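Local structure of D-lactate dehydrogenase (Fermentative) (Pseudomonas aeruginosa, 6ABJ) at residues B[20-25]-B[62-67]; B[70-75]-B[95-100]; B[159-164]-B[213-218]; B[209-214]-B[237-242]. The protein catalyses the NAD-dependent interconversion of D-lactate and pyruvate as a fermentative D-lactate dehydrogenase of the D-isomer specific 2-hydroxyacid dehydrogenase family. One frame throughout, in Å; residues are numbered along the deposited sequence.

Interaction 1: B[20-25]-B[62-67]; sequences LFFSSQ and EVVCAF
The F21 ring overlaps C65 with one face, whose rim sits above the methylene: CB of C65 lies 3.9 Å from the centroid of the F21 ring in a CH-pi contact, 25° off the ring normal. SG, anti to its own backbone N (chi1 177°), meets the ring obliquely, with C65 SG 3.5 Å from F21 CE2. This sulfur-aromatic contact is one side of a larger aromatic cluster, since F45 and F32 also pack on the same phenyl. The backbones of strands 18-21 and 63-66 run as parallel neighbours in the five-stranded sheet of the domain that accompanies the NAD-binding domain in this family. Their ladder consists of three backbone bonds: L20 N to V63 O, C65 N to L20 O at 2.7 Å, and F22 N to C65 O. The last approaches the acceptor almost head-on, with a C=O...N angle of 170°. L20 and V64 share the other face of the sheet; F22, just past the strand end, turns a ring edge to V64, F22 CE2 lying 4.4 Å from V64 CG1. Beyond it the backbone turns away, and S23 OG reaches D70 and H49.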
loop_
_atom_site.group_PDB
_atom_site.type_symbol
_atom_site.label_atom_id
_atom_site.label_comp_id
_atom_site.label_asym_id
_atom_site.label_seq_id
_atom_site.Cartn_x
_atom_site.Cartn_y
_atom_site.Cartn_z
ATOM N N LEU B 20 29.692 1.574 23.888
ATOM C CA LEU B 20 29.404 1.873 22.499
ATOM C C LEU B 20 28.329 0.896 21.987
ATOM O O LEU B 20 28.539 -0.321 21.982
ATOM C CB LEU B 20 30.675 1.801 21.614
ATOM C CG LEU B 20 30.460 2.092 20.116
ATOM C CD1 LEU B 20 29.927 3.505 19.871
ATOM C CD2 LEU B 20 31.768 1.857 19.361
ATOM N N PHE B 21 27.196 1.454 21.528
ATOM C CA PHE B 21 26.110 0.673 20.920
ATOM C C PHE B 21 26.196 0.689 19.386
ATOM O O PHE B 21 26.260 1.769 18.815
ATOM C CB PHE B 21 24.764 1.293 21.290
ATOM C CG PHE B 21 24.431 1.237 22.767
ATOM C CD1 PHE B 21 25.063 2.090 23.685
ATOM C CD2 PHE B 21 23.463 0.362 23.227
ATOM C CE1 PHE B 21 24.735 2.039 25.040
ATOM C CE2 PHE B 21 23.109 0.323 24.559
ATOM C CZ PHE B 21 23.769 1.152 25.480
ATOM N N PHE B 22 26.269 -0.496 18.769
ATOM C CA PHE B 22 26.245 -0.622 17.351
ATOM C C PHE B 22 24.780 -0.973 16.978
ATOM O O PHE B 22 23.996 -1.367 17.852
ATOM C CB PHE B 22 27.175 -1.719 16.843
ATOM C CG PHE B 22 28.607 -1.358 16.861
ATOM C CD1 PHE B 22 29.196 -0.726 15.772
ATOM C CD2 PHE B 22 29.388 -1.618 18.009
ATOM C CE1 PHE B 22 30.535 -0.368 15.795
ATOM C CE2 PHE B 22 30.732 -1.247 18.041
ATOM C CZ PHE B 22 31.309 -0.626 16.921
ATOM N N SER B 23 24.442 -0.720 15.714
ATOM C CA SER B 23 23.076 -0.958 15.133
ATOM C C SER B 23 21.975 -0.231 15.927
ATOM O O SER B 23 20.912 -0.739 16.138
ATOM C CB SER B 23 22.818 -2.450 15.005
ATOM O OG SER B 23 23.768 -3.082 14.105
ATOM N N SER B 24 22.269 0.979 16.361
ATOM C CA SER B 24 21.391 1.719 17.286
ATOM C C SER B 24 20.165 2.274 16.589
ATOM O O SER B 24 20.270 2.786 15.470
ATOM C CB SER B 24 22.147 2.870 17.911
ATOM O OG SER B 24 23.307 2.410 18.627
ATOM N N GLN B 25 19.022 2.139 17.248
ATOM C CA GLN B 25 17.751 2.676 16.751
ATOM C C GLN B 25 17.367 3.725 17.764
ATOM O O GLN B 25 17.825 3.697 18.911
ATOM C CB GLN B 25 16.665 1.578 16.771
ATOM C CG GLN B 25 16.992 0.384 15.897
ATOM C CD GLN B 25 16.957 0.777 14.455
ATOM O OE1 GLN B 25 16.333 1.789 14.081
ATOM N NE2 GLN B 25 17.685 0.047 13.641
ATOM N N GLU B 62 35.344 0.212 26.630
ATOM C CA GLU B 62 35.442 -0.954 27.473
ATOM C C GLU B 62 34.327 -1.935 27.245
ATOM O O GLU B 62 34.499 -3.167 27.412
ATOM C CB GLU B 62 35.406 -0.531 28.932
ATOM C CG GLU B 62 36.201 -1.498 29.750
ATOM C CD GLU B 62 36.594 -0.973 31.102
ATOM O OE1 GLU B 62 36.559 0.267 31.323
ATOM O OE2 GLU B 62 36.923 -1.833 31.928
ATOM N N VAL B 63 33.171 -1.375 26.862
ATOM C CA VAL B 63 31.996 -2.203 26.659
ATOM C C VAL B 63 31.365 -1.857 25.334
ATOM O O VAL B 63 31.285 -0.671 24.969
ATOM C CB VAL B 63 30.958 -2.035 27.777
ATOM C CG1 VAL B 63 29.732 -2.929 27.502
ATOM C CG2 VAL B 63 31.598 -2.375 29.117
ATOM N N VAL B 64 31.014 -2.904 24.598
ATOM C CA VAL B 64 30.277 -2.727 23.335
ATOM C C VAL B 64 28.960 -3.440 23.475
ATOM O O VAL B 64 28.894 -4.569 23.994
ATOM C CB VAL B 64 31.090 -3.115 22.064
ATOM C CG1 VAL B 64 32.398 -2.345 22.009
ATOM C CG2 VAL B 64 31.344 -4.596 21.967
ATOM N N CYS B 65 27.883 -2.754 23.062
ATOM C CA CYS B 65 26.551 -3.314 23.193
ATOM C C CYS B 65 26.012 -3.632 21.787
ATOM O O CYS B 65 25.933 -2.738 20.956
ATOM C CB CYS B 65 25.601 -2.368 23.955
ATOM S SG CYS B 65 23.914 -3.075 24.034
ATOM N N ALA B 66 25.709 -4.898 21.532
ATOM C CA ALA B 66 25.395 -5.377 20.183
ATOM C C ALA B 66 24.010 -5.989 20.136
ATOM O O ALA B 66 23.493 -6.470 21.127
ATOM C CB ALA B 66 26.391 -6.430 19.706
ATOM N N PHE B 67 23.429 -5.993 18.940
ATOM C CA PHE B 67 22.178 -6.631 18.739
ATOM C C PHE B 67 22.457 -7.796 17.831
ATOM O O PHE B 67 23.579 -7.978 17.364
ATOM C CB PHE B 67 21.179 -5.609 18.078
ATOM C CG PHE B 67 19.756 -6.073 18.105
ATOM C CD1 PHE B 67 19.210 -6.651 19.236
ATOM C CD2 PHE B 67 18.943 -5.915 17.004
ATOM C CE1 PHE B 67 17.911 -7.115 19.265
ATOM C CE2 PHE B 67 17.627 -6.376 17.022
ATOM C CZ PHE B 67 17.097 -6.935 18.161
#

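Interaction 2: B[70-75]-B[95-100]; sequences DDLSRP and YNHVDL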
loop_
_atom_site.group_PDB
_atom_site.type_symbol
_atom_site.label_atom_id
_atom_site.label_comp_id
_atom_site.label_asym_id
_atom_site.label_seq_id
_atom_site.Cartn_x
_atom_site.Cartn_y
_atom_site.Cartn_z
ATOM N N ASP B 70 24.460 -7.660 14.430
ATOM C CA ASP B 70 25.863 -7.282 14.471
ATOM C C ASP B 70 26.781 -8.510 14.275
ATOM O O ASP B 70 26.470 -9.642 14.667
ATOM C CB ASP B 70 26.167 -6.591 15.803
ATOM C CG ASP B 70 25.589 -5.183 15.885
ATOM O OD1 ASP B 70 25.794 -4.393 14.934
ATOM O OD2 ASP B 70 24.958 -4.839 16.917
ATOM N N ASP B 71 27.909 -8.278 13.640
ATOM C CA ASP B 71 28.812 -9.380 13.320
ATOM C C ASP B 71 29.835 -9.563 14.468
ATOM O O ASP B 71 30.685 -8.705 14.647
ATOM C CB ASP B 71 29.523 -9.075 12.002
ATOM C CG ASP B 71 30.478 -10.170 11.579
ATOM O OD1 ASP B 71 30.573 -11.247 12.238
ATOM O OD2 ASP B 71 31.153 -9.919 10.563
ATOM N N LEU B 72 29.684 -10.647 15.221
ATOM C CA LEU B 72 30.629 -10.992 16.313
ATOM C C LEU B 72 31.330 -12.331 16.045
ATOM O O LEU B 72 31.457 -13.243 16.946
ATOM C CB LEU B 72 29.871 -11.024 17.650
ATOM C CG LEU B 72 29.489 -9.620 18.141
ATOM C CD1 LEU B 72 28.406 -9.679 19.216
ATOM C CD2 LEU B 72 30.731 -8.907 18.661
ATOM N N SER B 73 31.769 -12.469 14.796
ATOM C CA SER B 73 32.581 -13.629 14.395
ATOM C C SER B 73 34.003 -13.377 14.908
ATOM O O SER B 73 34.317 -12.265 15.345
ATOM C CB SER B 73 32.552 -13.802 12.836
ATOM O OG SER B 73 32.930 -12.573 12.256
ATOM N N ARG B 74 34.842 -14.404 14.851
ATOM C CA ARG B 74 36.236 -14.288 15.329
ATOM C C ARG B 74 36.984 -13.054 14.838
ATOM O O ARG B 74 37.569 -12.335 15.653
ATOM C CB ARG B 74 37.039 -15.559 15.021
ATOM C CG ARG B 74 38.540 -15.404 15.289
ATOM C CD ARG B 74 39.349 -16.666 14.974
ATOM N NE ARG B 74 39.294 -17.612 16.106
ATOM C CZ ARG B 74 39.937 -17.460 17.282
ATOM N NH1 ARG B 74 40.723 -16.405 17.510
ATOM N NH2 ARG B 74 39.791 -18.369 18.246
ATOM N N PRO B 75 36.956 -12.763 13.511
ATOM C CA PRO B 75 37.726 -11.576 13.117
ATOM C C PRO B 75 37.314 -10.270 13.822
ATOM O O PRO B 75 38.159 -9.380 14.101
ATOM C CB PRO B 75 37.464 -11.477 11.596
ATOM C CG PRO B 75 37.266 -12.907 11.162
ATOM C CD PRO B 75 36.617 -13.616 12.350
ATOM N N TYR B 95 22.032 -15.119 20.456
ATOM C CA TYR B 95 23.493 -14.891 20.294
ATOM C C TYR B 95 24.130 -15.753 19.191
ATOM O O TYR B 95 25.327 -16.017 19.253
ATOM C CB TYR B 95 24.242 -15.131 21.609
ATOM C CG TYR B 95 23.890 -16.388 22.291
ATOM C CD1 TYR B 95 24.448 -17.633 21.900
ATOM C CD2 TYR B 95 22.990 -16.368 23.354
ATOM C CE1 TYR B 95 24.087 -18.791 22.545
ATOM C CE2 TYR B 95 22.630 -17.532 24.005
ATOM C CZ TYR B 95 23.208 -18.712 23.620
ATOM O OH TYR B 95 22.838 -19.798 24.280
ATOM N N ASN B 96 23.346 -16.090 18.144
ATOM C CA ASN B 96 23.847 -16.934 17.046
ATOM C C ASN B 96 24.993 -16.303 16.310
ATOM O O ASN B 96 25.885 -16.993 15.837
ATOM C CB ASN B 96 22.751 -17.185 16.007
ATOM C CG ASN B 96 21.695 -18.149 16.493
ATOM O OD1 ASN B 96 21.966 -19.062 17.284
ATOM N ND2 ASN B 96 20.471 -17.967 15.992
ATOM N N HIS B 97 24.896 -14.990 16.154
ATOM C CA HIS B 97 25.934 -14.126 15.587
ATOM C C HIS B 97 27.302 -14.066 16.334
ATOM O O HIS B 97 28.250 -13.407 15.848
ATOM C CB HIS B 97 25.389 -12.705 15.468
ATOM C CG HIS B 97 24.906 -12.083 16.778
ATOM N ND1 HIS B 97 24.073 -12.718 17.687
ATOM C CD2 HIS B 97 25.102 -10.833 17.271
ATOM C CE1 HIS B 97 23.771 -11.880 18.658
ATOM N NE2 HIS B 97 24.376 -10.725 18.428
ATOM N N VAL B 98 27.387 -14.683 17.504
ATOM C CA VAL B 98 28.638 -14.632 18.308
ATOM C C VAL B 98 29.429 -15.906 18.183
ATOM O O VAL B 98 28.938 -16.987 18.482
ATOM C CB VAL B 98 28.341 -14.406 19.822
ATOM C CG1 VAL B 98 29.639 -14.172 20.581
ATOM C CG2 VAL B 98 27.421 -13.205 20.020
ATOM N N ASP B 99 30.682 -15.813 17.776
ATOM C CA ASP B 99 31.578 -16.988 17.902
ATOM C C ASP B 99 32.093 -17.113 19.366
ATOM O O ASP B 99 33.022 -16.427 19.738
ATOM C CB ASP B 99 32.758 -16.838 16.921
ATOM C CG ASP B 99 33.670 -18.071 16.904
ATOM O OD1 ASP B 99 33.514 -19.012 17.757
ATOM O OD2 ASP B 99 34.596 -18.050 16.054
ATOM N N LEU B 100 31.448 -17.948 20.178
ATOM C CA LEU B 100 31.668 -17.961 21.635
ATOM C C LEU B 100 32.992 -18.593 21.952
ATOM O O LEU B 100 33.630 -18.225 22.903
ATOM C CB LEU B 100 30.564 -18.749 22.342
ATOM C CG LEU B 100 29.145 -18.144 22.336
ATOM C CD1 LEU B 100 28.097 -19.162 22.762
ATOM C CD2 LEU B 100 29.100 -16.930 23.230
HETATM O O HOH W 1 28.446 -12.826 13.360
HETATM O O HOH W 2 33.989 -16.491 13.896
#
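L72 leans on H97 and V98, and its side chain can be followed outward atom by atom. L72 CB rests 3.4 Å from H97 O and also lies near CA of V98. CG then leaves anti to the carbonyl carbon (chi1 -73°), which carries L72 CD1 to 3.7 Å from V98 CG2 and, a little farther off, to CD2 of the H97 ring. The leucine thus lies alongside both residues, pointing the same way as they do. The imidazole is met in two ways: V98 CG2 stands over the centre of one face, and D70 O lies at the ring edge, in plane, 3.2 Å from H97 CD2. Here two loops of the parallel-sheet domain are joined by a single backbone bridge, one leading from strand 63-66 into helix 74-82, the other from strand 87-90 into helix 100-105. D99 N gives L72 O a bond of 2.8 Å, whereas L72 N reaches H97 O only weakly. Both loops end at helix starts. D71 OD1 makes an Asx turn by accepting from S73 N, and takes the S73 hydroxyl from the same face of its carboxylate. One water donates to both D71 OD1 and H97 O. D99 OD1 caps A102 N of the following helix, and the R74 guanidinium pairs with E78.

Interaction 3: B[159-164]-B[213-218]; sequences HGKRVG and ESDIVS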
loop_
_atom_site.group_PDB
_atom_site.type_symbol
_atom_site.label_atom_id
_atom_site.label_comp_id
_atom_site.label_asym_id
_atom_site.label_seq_id
_atom_site.Cartn_x
_atom_site.Cartn_y
_atom_site.Cartn_z
ATOM N N HIS B 159 -14.372 -16.739 20.369
ATOM C CA HIS B 159 -15.194 -17.438 21.361
ATOM C C HIS B 159 -15.544 -18.845 20.925
ATOM O O HIS B 159 -16.076 -19.033 19.858
ATOM C CB HIS B 159 -16.457 -16.618 21.653
ATOM C CG HIS B 159 -17.294 -17.198 22.742
ATOM N ND1 HIS B 159 -18.489 -17.850 22.497
ATOM C CD2 HIS B 159 -17.105 -17.254 24.077
ATOM C CE1 HIS B 159 -18.987 -18.296 23.637
ATOM N NE2 HIS B 159 -18.165 -17.941 24.601
ATOM N N GLY B 160 -15.221 -19.846 21.744
ATOM C CA GLY B 160 -15.605 -21.203 21.464
ATOM C C GLY B 160 -14.569 -21.971 20.643
ATOM O O GLY B 160 -14.603 -23.220 20.601
ATOM N N LYS B 161 -13.597 -21.279 20.035
ATOM C CA LYS B 161 -12.613 -21.980 19.216
ATOM C C LYS B 161 -11.539 -22.668 20.089
ATOM O O LYS B 161 -11.281 -22.272 21.232
ATOM C CB LYS B 161 -11.911 -21.032 18.226
ATOM C CG LYS B 161 -12.815 -20.366 17.211
ATOM C CD LYS B 161 -13.557 -21.416 16.374
ATOM C CE LYS B 161 -14.468 -20.852 15.284
ATOM N NZ LYS B 161 -15.432 -19.859 15.830
ATOM N N ARG B 162 -10.953 -23.729 19.541
ATOM C CA ARG B 162 -9.872 -24.452 20.211
ATOM C C ARG B 162 -8.551 -23.821 19.865
ATOM O O ARG B 162 -8.228 -23.687 18.679
ATOM C CB ARG B 162 -9.875 -25.919 19.743
ATOM C CG ARG B 162 -11.103 -26.624 20.297
ATOM C CD ARG B 162 -11.486 -27.888 19.575
ATOM N NE ARG B 162 -12.756 -28.286 20.180
ATOM C CZ ARG B 162 -13.597 -29.151 19.632
ATOM N NH1 ARG B 162 -13.299 -29.715 18.467
ATOM N NH2 ARG B 162 -14.707 -29.504 20.285
ATOM N N VAL B 163 -7.791 -23.456 20.883
ATOM C CA VAL B 163 -6.544 -22.802 20.739
ATOM C C VAL B 163 -5.504 -23.721 21.372
ATOM O O VAL B 163 -5.593 -24.027 22.549
ATOM C CB VAL B 163 -6.576 -21.470 21.450
ATOM C CG1 VAL B 163 -5.202 -20.822 21.445
ATOM C CG2 VAL B 163 -7.577 -20.510 20.803
ATOM N N GLY B 164 -4.539 -24.144 20.579
ATOM C CA GLY B 164 -3.516 -25.067 21.031
ATOM C C GLY B 164 -2.204 -24.362 21.262
ATOM O O GLY B 164 -1.595 -23.771 20.350
ATOM N N GLU B 213 -6.806 -31.034 16.517
ATOM C CA GLU B 213 -8.002 -30.508 17.109
ATOM C C GLU B 213 -8.079 -28.997 17.093
ATOM O O GLU B 213 -9.163 -28.448 17.247
ATOM C CB GLU B 213 -8.142 -30.989 18.567
ATOM C CG GLU B 213 -8.407 -32.520 18.695
ATOM C CD GLU B 213 -8.477 -33.097 20.070
ATOM O OE1 GLU B 213 -8.842 -32.364 20.952
ATOM O OE2 GLU B 213 -8.241 -34.345 20.235
ATOM N N SER B 214 -6.951 -28.318 16.943
ATOM C CA SER B 214 -6.897 -26.904 17.192
ATOM C C SER B 214 -7.329 -26.057 15.958
ATOM O O SER B 214 -6.920 -26.348 14.852
ATOM C CB SER B 214 -5.467 -26.541 17.561
ATOM O OG SER B 214 -5.110 -27.042 18.816
ATOM N N ASP B 215 -8.095 -25.002 16.186
ATOM C CA ASP B 215 -8.389 -24.003 15.195
ATOM C C ASP B 215 -7.231 -23.020 15.060
ATOM O O ASP B 215 -6.937 -22.466 13.972
ATOM C CB ASP B 215 -9.688 -23.281 15.595
ATOM C CG ASP B 215 -10.853 -24.201 15.690
ATOM O OD1 ASP B 215 -11.176 -24.875 14.718
ATOM O OD2 ASP B 215 -11.429 -24.314 16.770
ATOM N N ILE B 216 -6.534 -22.810 16.135
ATOM C CA ILE B 216 -5.388 -21.872 16.157
ATOM C C ILE B 216 -4.265 -22.578 16.930
ATOM O O ILE B 216 -4.547 -23.099 17.984
ATOM C CB ILE B 216 -5.708 -20.548 16.888
ATOM C CG1 ILE B 216 -6.812 -19.785 16.163
ATOM C CG2 ILE B 216 -4.464 -19.673 16.984
ATOM C CD1 ILE B 216 -7.366 -18.610 16.987
ATOM N N VAL B 217 -3.055 -22.617 16.384
ATOM C CA VAL B 217 -1.883 -23.233 17.038
ATOM C C VAL B 217 -0.870 -22.161 17.254
ATOM O O VAL B 217 -0.593 -21.410 16.336
ATOM C CB VAL B 217 -1.313 -24.319 16.158
ATOM C CG1 VAL B 217 -0.027 -24.861 16.750
ATOM C CG2 VAL B 217 -2.304 -25.426 15.910
ATOM N N SER B 218 -0.301 -22.023 18.488
ATOM C CA SER B 218 0.640 -20.980 18.699
ATOM C C SER B 218 1.885 -21.621 19.331
ATOM O O SER B 218 1.740 -22.357 20.267
ATOM C CB SER B 218 0.099 -19.882 19.604
ATOM O OG SER B 218 0.975 -18.785 19.651
#
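Two parallel strands at the middle of the Rossmann-type NAD-binding sheet, 162-166 and 216-219, meet here, with D215 binding the backbone at the start of the first. D215 OD2 accepts R162 N at 2.9 Å through its anti lone pair, so a side-chain oxygen takes the first amide of strand 162-166 just before strand 216-219 begins; its other oxygen, OD1, forms a salt bridge with K240 NZ. K161 crosses this side chain at about a right angle, laying K161 CD 3.6 Å from D215 OD2 while its amine goes on to D157 O and to E318 of a second subunit. R162 O is gripped twice: I216 N arrives in the carbonyl plane and D215 N from a tilt of 25°. Regular pairing follows, with G164 N bonded to I216 O at 2.8 Å and S218 N to G164 O. R162 spreads its extended chain past the end of helix 207-213, R162 CD coming 3.3 Å from E213 O, and its NE pairs with E185. S218 brings the strand close to T248, which binds NADH. V163 and I216 occupy one face of the sheet, touching loosely. On the other, G164 has no side chain and S214 OG, held by L210, lies 3.4 Å from G164 CA.

Interaction 4: B[209-214]-B[237-242]; sequences ALLAES and ATMKPG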
loop_
_atom_site.group_PDB
_atom_site.type_symbol
_atom_site.label_atom_id
_atom_site.label_comp_id
_atom_site.label_asym_id
_atom_site.label_seq_id
_atom_site.Cartn_x
_atom_site.Cartn_y
_atom_site.Cartn_z
ATOM N N ALA B 209 -2.567 -34.795 18.742
ATOM C CA ALA B 209 -3.955 -34.542 18.970
ATOM C C ALA B 209 -4.234 -33.036 19.078
ATOM O O ALA B 209 -5.220 -32.549 18.513
ATOM C CB ALA B 209 -4.374 -35.235 20.216
ATOM N N LEU B 210 -3.324 -32.293 19.721
ATOM C CA LEU B 210 -3.396 -30.838 19.693
ATOM C C LEU B 210 -3.462 -30.299 18.267
ATOM O O LEU B 210 -4.315 -29.448 17.949
ATOM C CB LEU B 210 -2.237 -30.216 20.445
ATOM C CG LEU B 210 -2.264 -28.698 20.580
ATOM C CD1 LEU B 210 -1.523 -28.318 21.886
ATOM C CD2 LEU B 210 -1.590 -28.076 19.408
ATOM N N LEU B 211 -2.598 -30.789 17.405
ATOM C CA LEU B 211 -2.506 -30.302 16.061
ATOM C C LEU B 211 -3.799 -30.648 15.291
ATOM O O LEU B 211 -4.379 -29.800 14.543
ATOM C CB LEU B 211 -1.270 -30.835 15.415
ATOM C CG LEU B 211 0.089 -30.245 15.886
ATOM C CD1 LEU B 211 1.245 -30.997 15.256
ATOM C CD2 LEU B 211 0.248 -28.798 15.597
ATOM N N ALA B 212 -4.277 -31.854 15.461
ATOM C CA ALA B 212 -5.529 -32.229 14.732
ATOM C C ALA B 212 -6.792 -31.482 15.269
ATOM O O ALA B 212 -7.701 -31.234 14.508
ATOM C CB ALA B 212 -5.733 -33.706 14.840
ATOM N N GLU B 213 -6.806 -31.034 16.517
ATOM C CA GLU B 213 -8.002 -30.508 17.109
ATOM C C GLU B 213 -8.079 -28.997 17.093
ATOM O O GLU B 213 -9.163 -28.448 17.247
ATOM C CB GLU B 213 -8.142 -30.989 18.567
ATOM C CG GLU B 213 -8.407 -32.520 18.695
ATOM C CD GLU B 213 -8.477 -33.097 20.070
ATOM O OE1 GLU B 213 -8.842 -32.364 20.952
ATOM O OE2 GLU B 213 -8.241 -34.345 20.235
ATOM N N SER B 214 -6.951 -28.318 16.943
ATOM C CA SER B 214 -6.897 -26.904 17.192
ATOM C C SER B 214 -7.329 -26.057 15.958
ATOM O O SER B 214 -6.920 -26.348 14.852
ATOM C CB SER B 214 -5.467 -26.541 17.561
ATOM O OG SER B 214 -5.110 -27.042 18.816
ATOM N N ALA B 237 0.568 -31.315 7.819
ATOM C CA ALA B 237 -0.509 -32.159 7.332
ATOM C C ALA B 237 -1.359 -32.791 8.473
ATOM O O ALA B 237 -2.466 -33.216 8.242
ATOM C CB ALA B 237 0.061 -33.244 6.412
ATOM N N THR B 238 -0.866 -32.790 9.718
ATOM C CA THR B 238 -1.635 -33.263 10.921
ATOM C C THR B 238 -2.725 -32.193 11.302
ATOM O O THR B 238 -3.881 -32.502 11.691
ATOM C CB THR B 238 -0.607 -33.519 12.078
ATOM O OG1 THR B 238 0.443 -34.408 11.608
ATOM C CG2 THR B 238 -1.240 -34.075 13.349
ATOM N N MET B 239 -2.380 -30.931 11.067
ATOM C CA MET B 239 -3.287 -29.827 11.485
ATOM C C MET B 239 -4.676 -29.902 10.862
ATOM O O MET B 239 -4.865 -30.491 9.856
ATOM C CB MET B 239 -2.645 -28.500 11.202
ATOM C CG MET B 239 -1.455 -28.288 12.083
ATOM S SD MET B 239 -0.494 -26.839 11.899
ATOM C CE MET B 239 -1.795 -25.599 12.077
ATOM N N LYS B 240 -5.648 -29.248 11.486
ATOM C CA LYS B 240 -7.010 -29.090 10.973
ATOM C C LYS B 240 -7.023 -28.194 9.715
ATOM O O LYS B 240 -6.406 -27.123 9.702
ATOM C CB LYS B 240 -7.870 -28.448 12.049
ATOM C CG LYS B 240 -9.331 -28.205 11.749
ATOM C CD LYS B 240 -9.997 -27.857 13.066
ATOM C CE LYS B 240 -11.505 -27.939 13.039
ATOM N NZ LYS B 240 -11.977 -27.335 14.322
ATOM N N PRO B 241 -7.700 -28.636 8.654
ATOM C CA PRO B 241 -7.706 -27.864 7.422
ATOM C C PRO B 241 -8.232 -26.483 7.626
ATOM O O PRO B 241 -9.242 -26.305 8.275
ATOM C CB PRO B 241 -8.644 -28.643 6.522
ATOM C CG PRO B 241 -8.418 -30.113 6.962
ATOM C CD PRO B 241 -8.233 -30.010 8.454
ATOM N N GLY B 242 -7.497 -25.496 7.158
ATOM C CA GLY B 242 -7.923 -24.085 7.348
ATOM C C GLY B 242 -7.484 -23.468 8.649
ATOM O O GLY B 242 -7.798 -22.295 8.929
HETATM O O HOH W 3 -4.830 -27.413 13.490
#
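L211 is the first residue of 209-214 to touch the other segment, and it does so with side chain and backbone alike. L211 CB meets CG2 of T238 at 3.8 Å, while the L211 and M239 side chains cross obliquely, L211 CD2 lying 3.9 Å from M239 CG. L211 O lies 3.2 Å from CA of M239 in a CA-H...O contact that is fairly straight at the hydrogen (159°). The same oxygen takes only a weak bond from K240 N; a water also bridges the two segments, donating to L211 O and S214 O and accepting from K240 N at 2.8 Å. A212 follows with its CA against T238 O, 3.5 Å away. E213 turns its carboxylate from the contact toward R203. At S214, where the helix ends, the hydroxyl folds back onto L210 O, which E213 N reaches from the opposite face of the carbonyl plane. S214 O lies 3.6 Å from K240 CB. From there the lysine runs out extended, CG anti to the backbone N (chi1 -179°), and carries NZ back toward D215. The contact thus joins the C-terminal ends of helices 207-213 and 233-238, on the side of the NAD-binding sheet where L211 and M239 both pack on V217 of strand 216-219 and L211 also touches I166 of strand 162-166.

Overall arrangement
From the N terminus, interaction 1 comes first, closing a loop of 36 residues by pairing strands 18-21 and 63-66. Interaction 2 follows in series with a shorter loop, joining the turns before helices 74-82 and 100-105; the two touch, A66 CB packing 3.9 Å from L72 CD1. The chain then passes to the NAD-binding domain, where the centre of interaction 3 lies about 41 Å from that of interaction 1, across the chain's centre. Interaction 4 opens at 209-214, overlapping the segment 213-218 on which interaction 3 closes; their centres are about 9 Å apart. No contact nests within another, and only these two overlap, connecting strands 162-166 and 216-219 to helices 207-213 and 233-238.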